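Local coordinates for uncharacterized aldehyde dehydrogenase AldY (Bacillus subtilis, PDB 4DNG), which probably oxidises aldehydes to carboxylates with NAD(+) as the electron acceptor and may help protect the cell against stress from ethanol and related compounds, at residues D372-I377 and A402-Y407; E336-I341 and A384-I389. All coordinates share one frame; numbering follows the deposited sequence.

Contact 1 of 2, residues D372-I377 and A402-Y407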
loop_
_atom_site.group_PDB
_atom_site.type_symbol
_atom_site.label_atom_id
_atom_site.label_comp_id
_atom_site.label_asym_id
_atom_site.label_seq_id
_atom_site.Cartn_x
_atom_site.Cartn_y
_atom_site.Cartn_z
ATOM N N ASP A 372 10.177 -32.835 -9.485
ATOM C CA ASP A 372 10.299 -32.266 -8.147
ATOM C C ASP A 372 9.613 -30.899 -8.097
ATOM O O ASP A 372 9.645 -30.151 -9.068
ATOM C CB ASP A 372 11.770 -32.098 -7.787
ATOM C CG ASP A 372 12.057 -32.431 -6.338
ATOM O OD1 ASP A 372 12.268 -33.631 -6.055
ATOM O OD2 ASP A 372 12.090 -31.499 -5.495
ATOM N N ASN A 373 8.990 -30.574 -6.971
ATOM C CA ASN A 373 8.356 -29.273 -6.799
ATOM C C ASN A 373 9.419 -28.184 -6.678
ATOM O O ASN A 373 9.158 -26.999 -6.935
ATOM C CB ASN A 373 7.420 -29.280 -5.577
ATOM C CG ASN A 373 6.522 -28.052 -5.511
ATOM O OD1 ASN A 373 5.815 -27.737 -6.464
ATOM N ND2 ASN A 373 6.552 -27.351 -4.388
ATOM N N ASN A 374 10.623 -28.606 -6.299
ATOM C CA ASN A 374 11.767 -27.715 -6.156
ATOM C C ASN A 374 12.661 -27.765 -7.407
ATOM O O ASN A 374 13.895 -27.729 -7.319
ATOM C CB ASN A 374 12.551 -28.093 -4.891
ATOM C CG ASN A 374 12.940 -26.885 -4.058
ATOM O OD1 ASN A 374 12.128 -25.986 -3.824
ATOM N ND2 ASN A 374 14.185 -26.866 -3.593
ATOM N N SER A 375 12.017 -27.851 -8.569
ATOM C CA SER A 375 12.711 -28.005 -9.841
ATOM C C SER A 375 12.754 -26.702 -10.595
ATOM O O SER A 375 11.957 -25.801 -10.334
ATOM C CB SER A 375 12.025 -29.059 -10.712
ATOM O OG SER A 375 12.465 -30.360 -10.381
ATOM N N LYS A 376 13.678 -26.612 -11.546
ATOM C CA LYS A 376 13.775 -25.438 -12.395
ATOM C C LYS A 376 12.498 -25.232 -13.203
ATOM O O LYS A 376 11.916 -24.146 -13.168
ATOM C CB LYS A 376 15.020 -25.505 -13.279
ATOM C CG LYS A 376 16.261 -24.979 -12.574
ATOM C CD LYS A 376 17.547 -25.505 -13.191
ATOM C CE LYS A 376 18.759 -25.087 -12.371
ATOM N NZ LYS A 376 19.956 -25.932 -12.652
ATOM N N ILE A 377 12.045 -26.275 -13.899
ATOM C CA ILE A 377 10.817 -26.178 -14.709
ATOM C C ILE A 377 9.554 -25.961 -13.870
ATOM O O ILE A 377 8.597 -25.340 -14.334
ATOM C CB ILE A 377 10.609 -27.389 -15.650
ATOM C CG1 ILE A 377 11.367 -28.614 -15.148
ATOM C CG2 ILE A 377 11.024 -27.053 -17.074
ATOM C CD1 ILE A 377 10.592 -29.443 -14.148
ATOM N N ALA A 402 2.154 -26.642 -2.836
ATOM C CA ALA A 402 1.492 -25.482 -3.462
ATOM C C ALA A 402 1.932 -24.169 -2.826
ATOM O O ALA A 402 2.069 -23.162 -3.514
ATOM C CB ALA A 402 -0.021 -25.620 -3.388
ATOM N N ASN A 403 2.107 -24.204 -1.520
ATOM C CA ASN A 403 2.597 -23.088 -0.751
ATOM C C ASN A 403 4.022 -22.707 -1.079
ATOM O O ASN A 403 4.356 -21.545 -1.127
ATOM C CB ASN A 403 2.458 -23.380 0.735
ATOM C CG ASN A 403 1.179 -22.840 1.312
ATOM O OD1 ASN A 403 0.682 -21.817 0.881
ATOM N ND2 ASN A 403 0.647 -23.526 2.300
ATOM N N ASP A 404 4.863 -23.688 -1.326
ATOM C CA ASP A 404 6.289 -23.445 -1.399
ATOM C C ASP A 404 6.645 -22.869 -2.750
ATOM O O ASP A 404 7.117 -23.564 -3.632
ATOM C CB ASP A 404 7.034 -24.764 -1.185
ATOM C CG ASP A 404 8.441 -24.741 -1.727
ATOM O OD1 ASP A 404 8.887 -23.675 -2.169
ATOM O OD2 ASP A 404 9.103 -25.796 -1.698
ATOM N N THR A 405 6.394 -21.574 -2.884
ATOM C CA THR A 405 6.655 -20.822 -4.096
ATOM C C THR A 405 7.189 -19.463 -3.725
ATOM O O THR A 405 6.959 -18.999 -2.617
ATOM C CB THR A 405 5.358 -20.530 -4.817
ATOM O OG1 THR A 405 4.588 -19.646 -4.001
ATOM C CG2 THR A 405 4.599 -21.798 -5.025
ATOM N N GLU A 406 7.879 -18.812 -4.658
ATOM C CA GLU A 406 8.388 -17.472 -4.425
ATOM C C GLU A 406 7.226 -16.610 -3.897
ATOM O O GLU A 406 7.293 -16.086 -2.782
ATOM C CB GLU A 406 9.000 -16.912 -5.717
ATOM C CG GLU A 406 10.181 -17.736 -6.235
ATOM C CD GLU A 406 10.396 -17.650 -7.742
ATOM O OE1 GLU A 406 9.631 -16.940 -8.438
ATOM O OE2 GLU A 406 11.340 -18.308 -8.237
ATOM N N TYR A 407 6.161 -16.486 -4.692
ATOM C CA TYR A 407 4.893 -15.892 -4.243
ATOM C C TYR A 407 3.716 -16.636 -4.862
ATOM O O TYR A 407 3.855 -17.300 -5.898
ATOM C CB TYR A 407 4.803 -14.390 -4.573
ATOM C CG TYR A 407 5.915 -13.561 -3.969
ATOM C CD1 TYR A 407 5.866 -13.158 -2.630
ATOM C CD2 TYR A 407 7.024 -13.194 -4.732
ATOM C CE1 TYR A 407 6.895 -12.414 -2.071
ATOM C CE2 TYR A 407 8.055 -12.452 -4.182
ATOM C CZ TYR A 407 7.987 -12.065 -2.855
ATOM O OH TYR A 407 9.013 -11.323 -2.317
#

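Contact 2 of 2, residues E336-I341 and A384-I389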
loop_
_atom_site.group_PDB
_atom_site.type_symbol
_atom_site.label_atom_id
_atom_site.label_comp_id
_atom_site.label_asym_id
_atom_site.label_seq_id
_atom_site.Cartn_x
_atom_site.Cartn_y
_atom_site.Cartn_z
ATOM N N GLU A 336 12.881 -18.972 -27.756
ATOM C CA GLU A 336 14.243 -19.336 -27.336
ATOM C C GLU A 336 14.265 -19.575 -25.821
ATOM O O GLU A 336 14.877 -20.531 -25.341
ATOM C CB GLU A 336 15.279 -18.263 -27.740
ATOM C CG GLU A 336 15.184 -17.739 -29.174
ATOM C CD GLU A 336 16.001 -18.516 -30.198
ATOM O OE1 GLU A 336 16.620 -19.550 -29.850
ATOM O OE2 GLU A 336 16.028 -18.082 -31.374
ATOM N N LYS A 337 13.565 -18.715 -25.082
ATOM C CA LYS A 337 13.448 -18.834 -23.633
ATOM C C LYS A 337 12.747 -20.111 -23.219
ATOM O O LYS A 337 13.135 -20.748 -22.245
ATOM C CB LYS A 337 12.720 -17.623 -23.043
ATOM C CG LYS A 337 13.622 -16.434 -22.787
ATOM C CD LYS A 337 12.979 -15.458 -21.822
ATOM C CE LYS A 337 13.941 -14.339 -21.461
ATOM N NZ LYS A 337 13.563 -13.721 -20.159
ATOM N N ALA A 338 11.718 -20.486 -23.963
ATOM C CA ALA A 338 10.973 -21.700 -23.676
ATOM C C ALA A 338 11.836 -22.922 -23.950
ATOM O O ALA A 338 11.980 -23.799 -23.099
ATOM C CB ALA A 338 9.716 -21.752 -24.524
ATOM N N LEU A 339 12.412 -22.963 -25.146
ATOM C CA LEU A 339 13.229 -24.072 -25.567
ATOM C C LEU A 339 14.438 -24.298 -24.665
ATOM O O LEU A 339 14.742 -25.439 -24.334
ATOM C CB LEU A 339 13.667 -23.884 -27.005
ATOM C CG LEU A 339 12.569 -24.147 -28.039
ATOM C CD1 LEU A 339 13.093 -23.823 -29.433
ATOM C CD2 LEU A 339 12.043 -25.577 -27.973
ATOM N N GLU A 340 15.109 -23.222 -24.256
ATOM C CA GLU A 340 16.271 -23.355 -23.370
ATOM C C GLU A 340 15.855 -23.959 -22.018
ATOM O O GLU A 340 16.595 -24.759 -21.445
ATOM C CB GLU A 340 17.025 -22.021 -23.207
ATOM C CG GLU A 340 16.950 -21.389 -21.819
ATOM C CD GLU A 340 17.469 -19.960 -21.764
ATOM O OE1 GLU A 340 18.205 -19.538 -22.685
ATOM O OE2 GLU A 340 17.137 -19.254 -20.786
ATOM N N ILE A 341 14.671 -23.581 -21.536
ATOM C CA ILE A 341 14.077 -24.159 -20.322
ATOM C C ILE A 341 13.794 -25.653 -20.499
ATOM O O ILE A 341 13.969 -26.451 -19.579
ATOM C CB ILE A 341 12.777 -23.407 -19.928
ATOM C CG1 ILE A 341 13.093 -22.015 -19.361
ATOM C CG2 ILE A 341 11.936 -24.196 -18.935
ATOM C CD1 ILE A 341 14.264 -21.950 -18.392
ATOM N N ALA A 384 4.357 -20.345 -21.603
ATOM C CA ALA A 384 4.523 -21.145 -22.797
ATOM C C ALA A 384 3.651 -22.359 -22.607
ATOM O O ALA A 384 3.308 -22.665 -21.488
ATOM C CB ALA A 384 5.962 -21.559 -22.934
ATOM N N PRO A 385 3.263 -23.055 -23.667
ATOM C CA PRO A 385 2.456 -24.262 -23.443
ATOM C C PRO A 385 3.285 -25.426 -22.894
ATOM O O PRO A 385 3.439 -26.459 -23.543
ATOM C CB PRO A 385 1.846 -24.556 -24.819
ATOM C CG PRO A 385 2.687 -23.813 -25.812
ATOM C CD PRO A 385 3.554 -22.815 -25.096
ATOM N N ILE A 386 3.814 -25.232 -21.691
ATOM C CA ILE A 386 4.565 -26.250 -20.979
ATOM C C ILE A 386 3.866 -26.531 -19.658
ATOM O O ILE A 386 3.583 -25.618 -18.881
ATOM C CB ILE A 386 6.035 -25.825 -20.739
ATOM C CG1 ILE A 386 6.776 -25.702 -22.075
ATOM C CG2 ILE A 386 6.779 -26.844 -19.873
ATOM C CD1 ILE A 386 7.893 -24.674 -22.037
ATOM N N ALA A 387 3.565 -27.803 -19.431
ATOM C CA ALA A 387 2.945 -28.251 -18.186
ATOM C C ALA A 387 3.927 -29.120 -17.418
ATOM O O ALA A 387 4.749 -29.815 -18.019
ATOM C CB ALA A 387 1.652 -29.018 -18.457
ATOM N N THR A 388 3.842 -29.055 -16.092
ATOM C CA THR A 388 4.700 -29.835 -15.210
ATOM C C THR A 388 3.833 -30.516 -14.133
ATOM O O THR A 388 3.087 -29.855 -13.400
ATOM C CB THR A 388 5.805 -28.958 -14.572
ATOM O OG1 THR A 388 6.504 -28.234 -15.593
ATOM C CG2 THR A 388 6.798 -29.807 -13.801
ATOM N N ILE A 389 3.925 -31.839 -14.063
ATOM C CA ILE A 389 3.102 -32.608 -13.142
ATOM C C ILE A 389 3.990 -33.130 -12.032
ATOM O O ILE A 389 5.053 -33.719 -12.286
ATOM C CB ILE A 389 2.396 -33.798 -13.820
ATOM C CG1 ILE A 389 1.970 -33.463 -15.274
ATOM C CG2 ILE A 389 1.263 -34.314 -12.941
ATOM C CD1 ILE A 389 0.593 -32.848 -15.460
#

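Contact 1 of 2, residues D372-I377 and A402-Y407
Asn373 lays its side-chain amide beside Asp404, ND2 stopping 3.9 Å from Asp404 O and 4.0 Å from Asp404 OD2, both too long for a hydrogen bond. The two side chains run past each other in opposite directions, with amide and carboxylate planes almost perpendicular at 87°. Each has CG anti to the backbone N (chi1 -168° in Asn373, 159° in Asp404), which carries both groups toward the opposite segment. The Asn373 amide is spoken for elsewhere: ND2 donates to the carbonyl of Met401, in the last turn of helix 395-403, and OD1 takes a weak bond from Arg292. Asp404 itself follows the helix end as the centre of an inverse gamma turn. The contact thus joins the turn before helix 376-379 to the end of helix 395-403 at a partly buried edge, with Asn373 inside and Asn374 and Asp404 exposed. Asn374, next in the type I turn from Asp372 to Ser375, approaches Asp404 at about a right angle, and its OD1, which receives a weak bond from Gln379, lies 3.7 Å from Asp404 OD2. A carboxylate oxygen beside an amide oxygen would, if anything, be unfavourable, and solvent probably eases it at these exposed residues.

Contact 2 of 2, residues E336-I341 and A384-I389
Helix 332-347 packs here against the start of strand 386-392, within the catalytic domain of the aldehyde dehydrogenase fold, against its mixed sheet. This strand lies between strands 290-296 and 362-369 and runs parallel to both, so the contact sets a helix against an interior strand of the sheet. Ala338 carries the helix side of it. Its methyl points at the strand segment and meets the methyl of Ala384, CB to CB at 4.1 Å, which lets the backbones come within 6.5 Å of each other, measured from Ala338 CA to Ala384 CA. Two residues on, Ile386 reaches for the same methyl from the strand proper. Its longer branch is extended, with CD1 roughly anti to CA about the CB-CG1 bond (chi2 151°), and this brings the end of the chain, CD1, to 4.2 Å from Ala338 CB. All three residues are buried and the interaction is purely apolar. Between the two strand-side residues, Pro385 is the centre of an inverse gamma turn and its ring is directed elsewhere, against Val326, Leu329 and Leu363. Leu363, on strand 362-369, also touches Ala338, so the small methyl is met by more than one strand. Lys279 NZ also hydrogen-bonds the carbonyl oxygens of Ala384 and Ile386. One turn along the helix, Ile341 also starts out toward the strand, but its CG2 methyl packs on Ile377 of helix 376-379, while the CD1 branch leads away. The inverse gamma turn itself is closed by the backbone bond from Ile386 N to Ala384 O, 2.6 Å long.

Overall arrangement
Following the chain from the N terminus, the first of the four segments met is 336-341, on helix 332-347; then come strand 362-369 and the turn and helix start at 372-377, before the chain enters strand 386-392 through 384-389 and continues by helix 395-403 to 402-407. Contact 2 closes a loop of 42 residues between its segments, contact 1 one of 24. The segments alternate, so the two loops cross rather than nest. Their centres lie about 15 Å apart, and Ile377 bridges them, its CG2 being 3.5 Å from Ile341 CG2. Contact 2, buried, ties helix 332-347 to the start of strand 386-392, and contact 1, partly buried, ties the turn before helix 376-379 to the end of helix 395-403.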